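Local coordinates for protein cytochrome c, putative (PDB 1SP3) that carries eight c-type hemes and probably works as a respiratory oxidoreductase, reducing tetrathionate, at residues Asn61-Ala66 with Lys330-Lys335. Residues are numbered along the deposited sequence; the frame is centred on the assembly and turned at random.
Sequences NNFCVA and KVHTGK. With HEC (heme c), chain D; SCN (thiocyanate ion), chain B.
Asn62 grips His332 by both its ring and its backbone: the imidazole ND1 donates to Asn62 OD1 (2.6 Å, nearly straight), and Asn62 ND2 returns a bond to the backbone O of the same histidine (3.0 Å). The amide stands 76° from the imidazole, and ND1-H arrives above the carbonyl plane, off the lone pairs, although OD1 lies in the ring plane. The next residue, Phe63, lays its ring flat over one imidazole face, centroids 3.8 Å apart and planes 6° from parallel. With CG anti to the backbone N (chi1 178°), His332 reaches off strand 325-339, part of a mixed sheet, to this loop beside a heme c. Replacing His332 with an alanine is likely to leave Asn62 OD1 without this donor and the Phe63 face without its stacking partner. Lys330 NZ comes to the Phe63 ring edge, 4.1 Å from CZ, while donating to the carbonyls of Lys153 and Lys247. One residue before Asn62, Asn61 forms an Asx turn, its OD1 taking the Phe63 and Val65 amides from opposite faces. Asn61 ND2 binds heme propionate O1A (2.7 Å) and, weakly, the N of a thiocyanate ion, probably from the crystallisation liquor, whose S ligates the iron.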
loop_
_atom_site.group_PDB
_atom_site.type_symbol
_atom_site.label_atom_id
_atom_site.label_comp_id
_atom_site.label_asym_id
_atom_site.label_seq_id
_atom_site.Cartn_x
_atom_site.Cartn_y
_atom_site.Cartn_z
ATOM N N ASN A 61 -4.515 -9.526 1.089
ATOM C CA ASN A 61 -3.614 -9.017 2.146
ATOM C C ASN A 61 -4.066 -9.505 3.494
ATOM O O ASN A 61 -5.054 -10.269 3.582
ATOM C CB ASN A 61 -3.428 -7.475 2.085
ATOM C CG ASN A 61 -4.674 -6.680 2.576
ATOM O OD1 ASN A 61 -5.544 -7.205 3.315
ATOM N ND2 ASN A 61 -4.708 -5.366 2.242
ATOM N N ASN A 62 -3.302 -9.199 4.553
ATOM C CA ASN A 62 -3.690 -9.633 5.908
ATOM C C ASN A 62 -4.291 -8.486 6.770
ATOM O O ASN A 62 -4.249 -8.489 8.024
ATOM C CB ASN A 62 -2.590 -10.416 6.648
ATOM C CG ASN A 62 -1.257 -9.629 6.796
ATOM O OD1 ASN A 62 -1.198 -8.411 6.528
ATOM N ND2 ASN A 62 -0.172 -10.337 7.188
ATOM N N PHE A 63 -4.849 -7.490 6.080
ATOM C CA PHE A 63 -5.566 -6.390 6.752
ATOM C C PHE A 63 -7.048 -6.713 6.510
ATOM O O PHE A 63 -7.564 -7.731 7.062
ATOM C CB PHE A 63 -5.160 -5.057 6.122
ATOM C CG PHE A 63 -3.837 -4.511 6.645
ATOM C CD1 PHE A 63 -2.661 -4.659 5.902
ATOM C CD2 PHE A 63 -3.773 -3.868 7.876
ATOM C CE1 PHE A 63 -1.462 -4.190 6.398
ATOM C CE2 PHE A 63 -2.602 -3.380 8.365
ATOM C CZ PHE A 63 -1.440 -3.516 7.633
ATOM N N CYS A 64 -7.680 -5.992 5.571
ATOM C CA CYS A 64 -9.063 -6.279 5.195
ATOM C C CYS A 64 -9.229 -7.453 4.265
ATOM O O CYS A 64 -10.371 -7.852 3.949
ATOM C CB CYS A 64 -9.809 -4.977 4.733
ATOM S SG CYS A 64 -10.044 -3.751 6.155
ATOM N N VAL A 65 -8.113 -8.002 3.770
ATOM C CA VAL A 65 -8.144 -9.244 2.978
ATOM C C VAL A 65 -8.381 -9.009 1.480
ATOM O O VAL A 65 -7.482 -9.234 0.663
ATOM C CB VAL A 65 -9.136 -10.312 3.529
ATOM C CG1 VAL A 65 -8.964 -11.654 2.752
ATOM C CG2 VAL A 65 -8.857 -10.590 5.031
ATOM N N ALA A 66 -9.572 -8.576 1.097
ATOM C CA ALA A 66 -9.876 -8.537 -0.303
ATOM C C ALA A 66 -11.107 -7.727 -0.542
ATOM O O ALA A 66 -12.108 -7.734 0.240
ATOM C CB ALA A 66 -10.099 -9.919 -0.900
ATOM N N LYS A 330 8.435 -2.853 5.766
ATOM C CA LYS A 330 7.481 -3.001 6.820
ATOM C C LYS A 330 6.790 -4.369 6.693
ATOM O O LYS A 330 6.410 -4.831 5.564
ATOM C CB LYS A 330 6.440 -1.877 6.829
ATOM C CG LYS A 330 5.255 -2.282 7.744
ATOM C CD LYS A 330 4.277 -1.195 7.985
ATOM C CE LYS A 330 3.286 -1.690 9.138
ATOM N NZ LYS A 330 1.902 -1.459 8.721
ATOM N N VAL A 331 6.677 -5.050 7.827
ATOM C CA VAL A 331 6.168 -6.421 7.806
ATOM C C VAL A 331 4.965 -6.500 8.751
ATOM O O VAL A 331 5.063 -6.122 9.913
ATOM C CB VAL A 331 7.231 -7.416 8.293
ATOM C CG1 VAL A 331 6.638 -8.862 8.416
ATOM C CG2 VAL A 331 8.528 -7.356 7.359
ATOM N N HIS A 332 3.827 -6.878 8.249
ATOM C CA HIS A 332 2.626 -6.937 9.085
ATOM C C HIS A 332 2.269 -8.451 9.276
ATOM O O HIS A 332 2.375 -9.189 8.300
ATOM C CB HIS A 332 1.507 -6.218 8.374
ATOM C CG HIS A 332 0.209 -6.265 9.122
ATOM N ND1 HIS A 332 -0.902 -6.914 8.640
ATOM C CD2 HIS A 332 -0.167 -5.694 10.297
ATOM C CE1 HIS A 332 -1.917 -6.730 9.471
ATOM N NE2 HIS A 332 -1.490 -6.009 10.496
ATOM N N THR A 333 1.983 -8.910 10.521
ATOM C CA THR A 333 1.623 -10.301 10.721
ATOM C C THR A 333 0.192 -10.428 11.207
ATOM O O THR A 333 -0.418 -9.452 11.562
ATOM C CB THR A 333 2.570 -11.028 11.637
ATOM O OG1 THR A 333 2.551 -10.418 12.894
ATOM C CG2 THR A 333 4.076 -10.824 11.198
ATOM N N GLY A 334 -0.364 -11.606 11.130
ATOM C CA GLY A 334 -1.757 -11.753 11.489
ATOM C C GLY A 334 -2.172 -13.170 11.399
ATOM O O GLY A 334 -1.301 -14.035 11.196
ATOM N N LYS A 335 -3.458 -13.377 11.667
ATOM C CA LYS A 335 -4.186 -14.622 11.368
ATOM C C LYS A 335 -5.461 -14.291 10.672
ATOM O O LYS A 335 -6.151 -13.325 11.022
ATOM C CB LYS A 335 -4.579 -15.380 12.621
ATOM C CG LYS A 335 -3.375 -15.919 13.457
ATOM C CD LYS A 335 -3.687 -17.221 14.130
ATOM C CE LYS A 335 -3.912 -17.035 15.560
ATOM N NZ LYS A 335 -4.816 -18.146 16.082
HETATM FE FE HEC D . -6.832 -0.654 0.113
HETATM C CHA HEC D . -3.881 -1.434 -1.629
HETATM C CHB HEC D . -7.630 -4.012 0.224
HETATM C CHC HEC D . -9.838 0.069 1.575
HETATM C CHD HEC D . -6.018 2.638 0.192
HETATM N NA HEC D . -5.909 -2.454 -0.547
HETATM C C1A HEC D . -4.697 -2.535 -1.252
HETATM C C2A HEC D . -4.444 -3.951 -1.514
HETATM C C3A HEC D . -5.482 -4.681 -1.013
HETATM C C4A HEC D . -6.419 -3.732 -0.393
HETATM C CMA HEC D . -5.609 -6.265 -1.084
HETATM C CAA HEC D . -3.162 -4.518 -2.238
HETATM C CBA HEC D . -2.183 -5.145 -1.210
HETATM C CGA HEC D . -1.896 -4.162 -0.042
HETATM O O1A HEC D . -2.471 -4.378 1.066
HETATM O O2A HEC D . -1.137 -3.101 -0.136
HETATM N NB HEC D . -8.443 -1.725 0.783
HETATM C C1B HEC D . -8.567 -3.129 0.669
HETATM C C2B HEC D . -9.874 -3.529 1.139
HETATM C C3B HEC D . -10.476 -2.384 1.551
HETATM C C4B HEC D . -9.577 -1.252 1.305
HETATM C CMB HEC D . -10.362 -5.015 1.183
HETATM C CAB HEC D . -11.900 -2.197 2.133
HETATM C CBB HEC D . -12.474 -3.133 2.966
HETATM N NC HEC D . -7.794 1.117 0.832
HETATM C C1C HEC D . -9.035 1.166 1.392
HETATM C C2C HEC D . -9.317 2.528 1.748
HETATM C C3C HEC D . -8.218 3.276 1.383
HETATM C C4C HEC D . -7.250 2.367 0.776
HETATM C CMC HEC D . -10.669 2.944 2.405
HETATM C CAC HEC D . -7.999 4.831 1.552
HETATM C CBC HEC D . -8.048 5.529 2.743
HETATM N ND HEC D . -5.166 0.451 -0.588
HETATM C C1D HEC D . -5.163 1.827 -0.521
HETATM C C2D HEC D . -3.992 2.260 -1.321
HETATM C C3D HEC D . -3.315 1.012 -1.900
HETATM C C4D HEC D . -4.121 -0.078 -1.390
HETATM C CMD HEC D . -3.540 3.704 -1.540
HETATM C CAD HEC D . -2.002 0.927 -2.775
HETATM C CBD HEC D . -0.828 0.807 -1.796
HETATM C CGD HEC D . 0.563 0.935 -2.458
HETATM O O1D HEC D . 1.450 1.414 -1.712
HETATM O O2D HEC D . 0.897 0.577 -3.663
HETATM S S SCN B . -5.575 -0.896 2.113
HETATM C C SCN B . -6.208 -2.148 3.023
HETATM N N SCN B . -6.715 -3.036 3.586
#